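Local atomic coordinates of mRNA-binding protein PUF3 (Saccharomyces cerevisiae, PDB entry 3K49), a protein that binds the 3'-UTR of mRNAs for mitochondrial proteins through its Pumilio homology domain, localises them near mitochondria and promotes decay of COX17 mRNA. Residues F88-K91 / I92-N95; G103-K106 / Q107-Q111. All blocks are in the same frame, centred on the assembly; numbering follows the deposited sequence.

Interaction 1. Residues F88-K91 / I92-N95; sequences FGSK and IQKN
S90 and Q93 form a capping box at the start of helix 91-101, just after the turn that follows helix 79-88; residues 88-95 belong to Pumilio repeat 2. Two bonds run in opposite senses between backbone and side chain. S90 N donates to Q93 OE1 over 3.2 Å, and the N-H points almost straight at its acceptor (176°), although the donor is tilted 35° from the carboxamide plane. In return, Q93 N makes a weak bond to S90 OG at 3.3 Å. With OG between the backbone N and the carbonyl carbon of S90 (chi1 65°), the hydroxyl faces the amide of Q93. Q93 CG is anti to its own carbonyl carbon, beside the backbone N, and the chain runs extended beyond CG, which carries OE1 back to the S90 amide. Replacing Q93 with an alanine would probably leave S90 N without this acceptor and the serine end of the cap less firmly fixed.

Behind the box the i to i+4 backbone bonds of the helix begin. S90 O takes K94 N at 2.8 Å with a nearly linear N-H, and K91 O takes N95 N, also at 2.8 Å. Further out, the aliphatic part of K94 comes back toward the loop, with CE 3.5 Å from G89 O, while its NZ makes a weak bond to F86 O. Q93 rests against E59 and F62 of helix 55-65, which sets the cap against that helix. N95 OD1 is bonded to Q129 NE2, and N95 CG lies 3.2 Å from K91 O.

Interaction 2. Residues G103-K106 / Q107-Q111; sequences GNMK and QLSLQ
The M105 carbonyl receives both the amide and the hydroxyl of S109, a serine side chain bonded back to the preceding turn of the short helix 105-110 in Pumilio repeat 3. Among the hydrogen bonds, S109 N reaches M105 O at 2.8 Å, approaching close to the direction of the carbonyl bond. S109 OG donates to the same oxygen at 2.9 Å, but from 46° out of the carbonyl plane. The hydroxyl reaches it because OG stands anti to its own carbonyl carbon, beside the backbone N (chi1 -67°). This second bond satisfies the hydroxyl of a buried serine. One residue earlier, L108 N bonds N104 O at 3.0 Å with a nearly straight N-H. One residue later, the bond from L110 N to K106 O is weak, with an N-H angle of 135°. N104 occupies the N-cap position, yet its side chain makes no capping bond; its ND2 is instead bonded to Q100 O. K106 NZ is hydrogen-bonded to S140 OG.

Side-chain packing follows the same i to i+4 spacing. L108 CD1 lies 4.0 Å from N104 CB, and the leucine also touches A114 and I118 of helix 114-124 and I70 and N74 of helix 69-74, so it joins the short helix to two others. K106 and L110 run side by side in the same direction, with K106 CG 3.9 Å from L110 CD1. Both lean on M144 of helix 141-146. The M105 chain, bent at chi2 and chi3, turns its methyl back over the serine, leaving CE 3.6 Å from S109 OG.

How the interactions relate
Interactions 1 and 2 come in series along the chain: 88-95, in Pumilio repeat 2, opens helix 91-101, which runs on past the end of that repeat, and 103-111 spans the next helix, 105-110, in Pumilio repeat 3. Their centres are 20 Å apart, and their nearest atoms, about 11 Å apart, do not touch. Helix 91-101 thus links the two contacts, both within the Pumilio homology domain and on the same side of the chain's centre. Interaction 1 is the more superficial, its nearest atom about 11 Å from the bound RNA. The nearest atom of interaction 2, which is partly buried, is about 6 Å from the bound RNA. They thus sit at the start of one helix and along the next, in consecutive Pumilio repeats.

Interaction 1. Residues F88-K91 / I92-N95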
loop_
_atom_site.group_PDB
_atom_site.type_symbol
_atom_site.label_atom_id
_atom_site.label_comp_id
_atom_site.label_asym_id
_atom_site.label_seq_id
_atom_site.Cartn_x
_atom_site.Cartn_y
_atom_site.Cartn_z
ATOM N N PHE A 88 -6.638 -25.245 -5.154
ATOM C CA PHE A 88 -7.425 -26.462 -4.942
ATOM C C PHE A 88 -6.690 -27.705 -5.391
ATOM O O PHE A 88 -7.242 -28.795 -5.345
ATOM C CB PHE A 88 -8.790 -26.361 -5.645
ATOM C CG PHE A 88 -9.651 -25.277 -5.083
ATOM C CD1 PHE A 88 -9.826 -24.085 -5.760
ATOM C CD2 PHE A 88 -10.236 -25.426 -3.831
ATOM C CE1 PHE A 88 -10.595 -23.063 -5.210
ATOM C CE2 PHE A 88 -11.004 -24.411 -3.273
ATOM C CZ PHE A 88 -11.182 -23.226 -3.967
ATOM N N GLY A 89 -5.443 -27.536 -5.816
ATOM C CA GLY A 89 -4.673 -28.632 -6.366
ATOM C C GLY A 89 -4.034 -29.508 -5.311
ATOM O O GLY A 89 -3.954 -29.127 -4.139
ATOM N N SER A 90 -3.594 -30.691 -5.739
ATOM C CA SER A 90 -2.813 -31.583 -4.893
ATOM C C SER A 90 -1.321 -31.233 -4.936
ATOM O O SER A 90 -0.837 -30.610 -5.887
ATOM C CB SER A 90 -3.000 -33.032 -5.353
ATOM O OG SER A 90 -2.469 -33.203 -6.653
ATOM N N LYS A 91 -0.597 -31.667 -3.911
ATOM C CA LYS A 91 0.855 -31.511 -3.866
ATOM C C LYS A 91 1.507 -31.891 -5.196
ATOM O O LYS A 91 2.254 -31.113 -5.794
ATOM C CB LYS A 91 1.433 -32.356 -2.731
ATOM C CG LYS A 91 2.413 -31.614 -1.831
ATOM C CD LYS A 91 2.461 -32.262 -0.444
ATOM C CE LYS A 91 2.961 -31.298 0.627
ATOM N NZ LYS A 91 2.760 -31.852 1.991
ATOM N N ILE A 92 1.221 -33.098 -5.653
ATOM C CA ILE A 92 1.739 -33.577 -6.924
ATOM C C ILE A 92 1.483 -32.570 -8.039
ATOM O O ILE A 92 2.346 -32.344 -8.876
ATOM C CB ILE A 92 1.092 -34.918 -7.322
ATOM C CG1 ILE A 92 1.309 -35.963 -6.226
ATOM C CG2 ILE A 92 1.648 -35.405 -8.652
ATOM C CD1 ILE A 92 2.768 -36.251 -5.939
ATOM N N GLN A 93 0.290 -31.983 -8.071
ATOM C CA GLN A 93 -0.064 -31.040 -9.140
ATOM C C GLN A 93 0.651 -29.696 -8.986
ATOM O O GLN A 93 1.161 -29.133 -9.947
ATOM C CB GLN A 93 -1.581 -30.855 -9.218
ATOM C CG GLN A 93 -2.255 -32.055 -9.861
ATOM C CD GLN A 93 -3.728 -32.174 -9.556
ATOM O OE1 GLN A 93 -4.276 -31.444 -8.731
ATOM N NE2 GLN A 93 -4.378 -33.111 -10.217
ATOM N N LYS A 94 0.686 -29.194 -7.763
ATOM C CA LYS A 94 1.410 -27.983 -7.474
ATOM C C LYS A 94 2.895 -28.136 -7.825
ATOM O O LYS A 94 3.449 -27.273 -8.497
ATOM C CB LYS A 94 1.182 -27.574 -6.010
ATOM C CG LYS A 94 -0.244 -27.099 -5.757
ATOM C CD LYS A 94 -0.406 -26.414 -4.418
ATOM C CE LYS A 94 -1.002 -27.321 -3.368
ATOM N NZ LYS A 94 -1.558 -26.524 -2.219
ATOM N N ASN A 95 3.522 -29.237 -7.406
ATOM C CA ASN A 95 4.932 -29.495 -7.705
ATOM C C ASN A 95 5.203 -29.483 -9.204
ATOM O O ASN A 95 6.230 -28.992 -9.665
ATOM C CB ASN A 95 5.387 -30.837 -7.128
ATOM C CG ASN A 95 5.392 -30.856 -5.611
ATOM O OD1 ASN A 95 5.283 -29.811 -4.958
ATOM N ND2 ASN A 95 5.516 -32.055 -5.035
#

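Interaction 2. Residues G103-K106 / Q107-Q111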
loop_
_atom_site.group_PDB
_atom_site.type_symbol
_atom_site.label_atom_id
_atom_site.label_comp_id
_atom_site.label_asym_id
_atom_site.label_seq_id
_atom_site.Cartn_x
_atom_site.Cartn_y
_atom_site.Cartn_z
ATOM N N GLY A 103 13.393 -21.732 -14.024
ATOM C CA GLY A 103 14.112 -21.199 -15.170
ATOM C C GLY A 103 13.324 -20.137 -15.909
ATOM O O GLY A 103 13.821 -19.556 -16.869
ATOM N N ASN A 104 12.092 -19.887 -15.463
ATOM C CA ASN A 104 11.192 -18.962 -16.150
ATOM C C ASN A 104 10.622 -17.893 -15.255
ATOM O O ASN A 104 9.754 -17.136 -15.683
ATOM C CB ASN A 104 10.034 -19.716 -16.803
ATOM C CG ASN A 104 10.507 -20.835 -17.701
ATOM O OD1 ASN A 104 11.152 -20.588 -18.718
ATOM N ND2 ASN A 104 10.193 -22.077 -17.325
ATOM N N MET A 105 11.105 -17.826 -14.018
ATOM C CA MET A 105 10.593 -16.846 -13.068
ATOM C C MET A 105 10.542 -15.441 -13.622
ATOM O O MET A 105 9.489 -14.812 -13.581
ATOM C CB MET A 105 11.387 -16.845 -11.759
ATOM C CG MET A 105 10.685 -17.564 -10.630
ATOM S SD MET A 105 9.067 -16.856 -10.253
ATOM C CE MET A 105 9.499 -15.556 -9.092
ATOM N N LYS A 106 11.679 -14.952 -14.123
ATOM C CA LYS A 106 11.795 -13.560 -14.550
ATOM C C LYS A 106 10.773 -13.242 -15.625
ATOM O O LYS A 106 10.014 -12.273 -15.523
ATOM C CB LYS A 106 13.212 -13.259 -15.046
ATOM C CG LYS A 106 13.526 -11.776 -15.148
ATOM C CD LYS A 106 15.024 -11.530 -15.192
ATOM C CE LYS A 106 15.327 -10.155 -15.752
ATOM N NZ LYS A 106 16.785 -9.849 -15.729
ATOM N N GLN A 107 10.738 -14.085 -16.647
ATOM C CA GLN A 107 9.837 -13.871 -17.760
ATOM C C GLN A 107 8.380 -13.847 -17.306
ATOM O O GLN A 107 7.635 -12.924 -17.646
ATOM C CB GLN A 107 10.062 -14.950 -18.804
ATOM C CG GLN A 107 9.133 -14.863 -19.988
ATOM C CD GLN A 107 9.592 -15.754 -21.123
ATOM O OE1 GLN A 107 10.204 -16.803 -20.899
ATOM N NE2 GLN A 107 9.315 -15.337 -22.350
ATOM N N LEU A 108 7.976 -14.854 -16.531
ATOM C CA LEU A 108 6.612 -14.911 -16.021
ATOM C C LEU A 108 6.315 -13.697 -15.145
ATOM O O LEU A 108 5.243 -13.098 -15.213
ATOM C CB LEU A 108 6.386 -16.200 -15.231
ATOM C CG LEU A 108 6.591 -17.455 -16.063
ATOM C CD1 LEU A 108 6.528 -18.677 -15.182
ATOM C CD2 LEU A 108 5.557 -17.491 -17.167
ATOM N N SER A 109 7.281 -13.312 -14.336
ATOM C CA SER A 109 7.037 -12.238 -13.388
ATOM C C SER A 109 6.821 -10.908 -14.102
ATOM O O SER A 109 6.163 -10.021 -13.574
ATOM C CB SER A 109 8.168 -12.144 -12.371
ATOM O OG SER A 109 8.175 -13.298 -11.547
ATOM N N LEU A 110 7.354 -10.785 -15.311
ATOM C CA LEU A 110 7.187 -9.554 -16.081
ATOM C C LEU A 110 5.908 -9.520 -16.962
ATOM O O LEU A 110 5.469 -8.452 -17.422
ATOM C CB LEU A 110 8.469 -9.243 -16.879
ATOM C CG LEU A 110 9.756 -9.036 -16.051
ATOM C CD1 LEU A 110 11.039 -9.245 -16.874
ATOM C CD2 LEU A 110 9.752 -7.675 -15.373
ATOM N N GLN A 111 5.286 -10.677 -17.156
ATOM C CA GLN A 111 4.066 -10.746 -17.962
ATOM C C GLN A 111 2.849 -10.289 -17.168
ATOM O O GLN A 111 2.744 -10.536 -15.960
ATOM C CB GLN A 111 3.856 -12.160 -18.497
ATOM C CG GLN A 111 4.893 -12.598 -19.523
ATOM C CD GLN A 111 4.661 -14.094 -20.020
ATOM O OE1 GLN A 111 5.095 -14.962 -19.360
ATOM N NE2 GLN A 111 4.006 -14.297 -21.135
#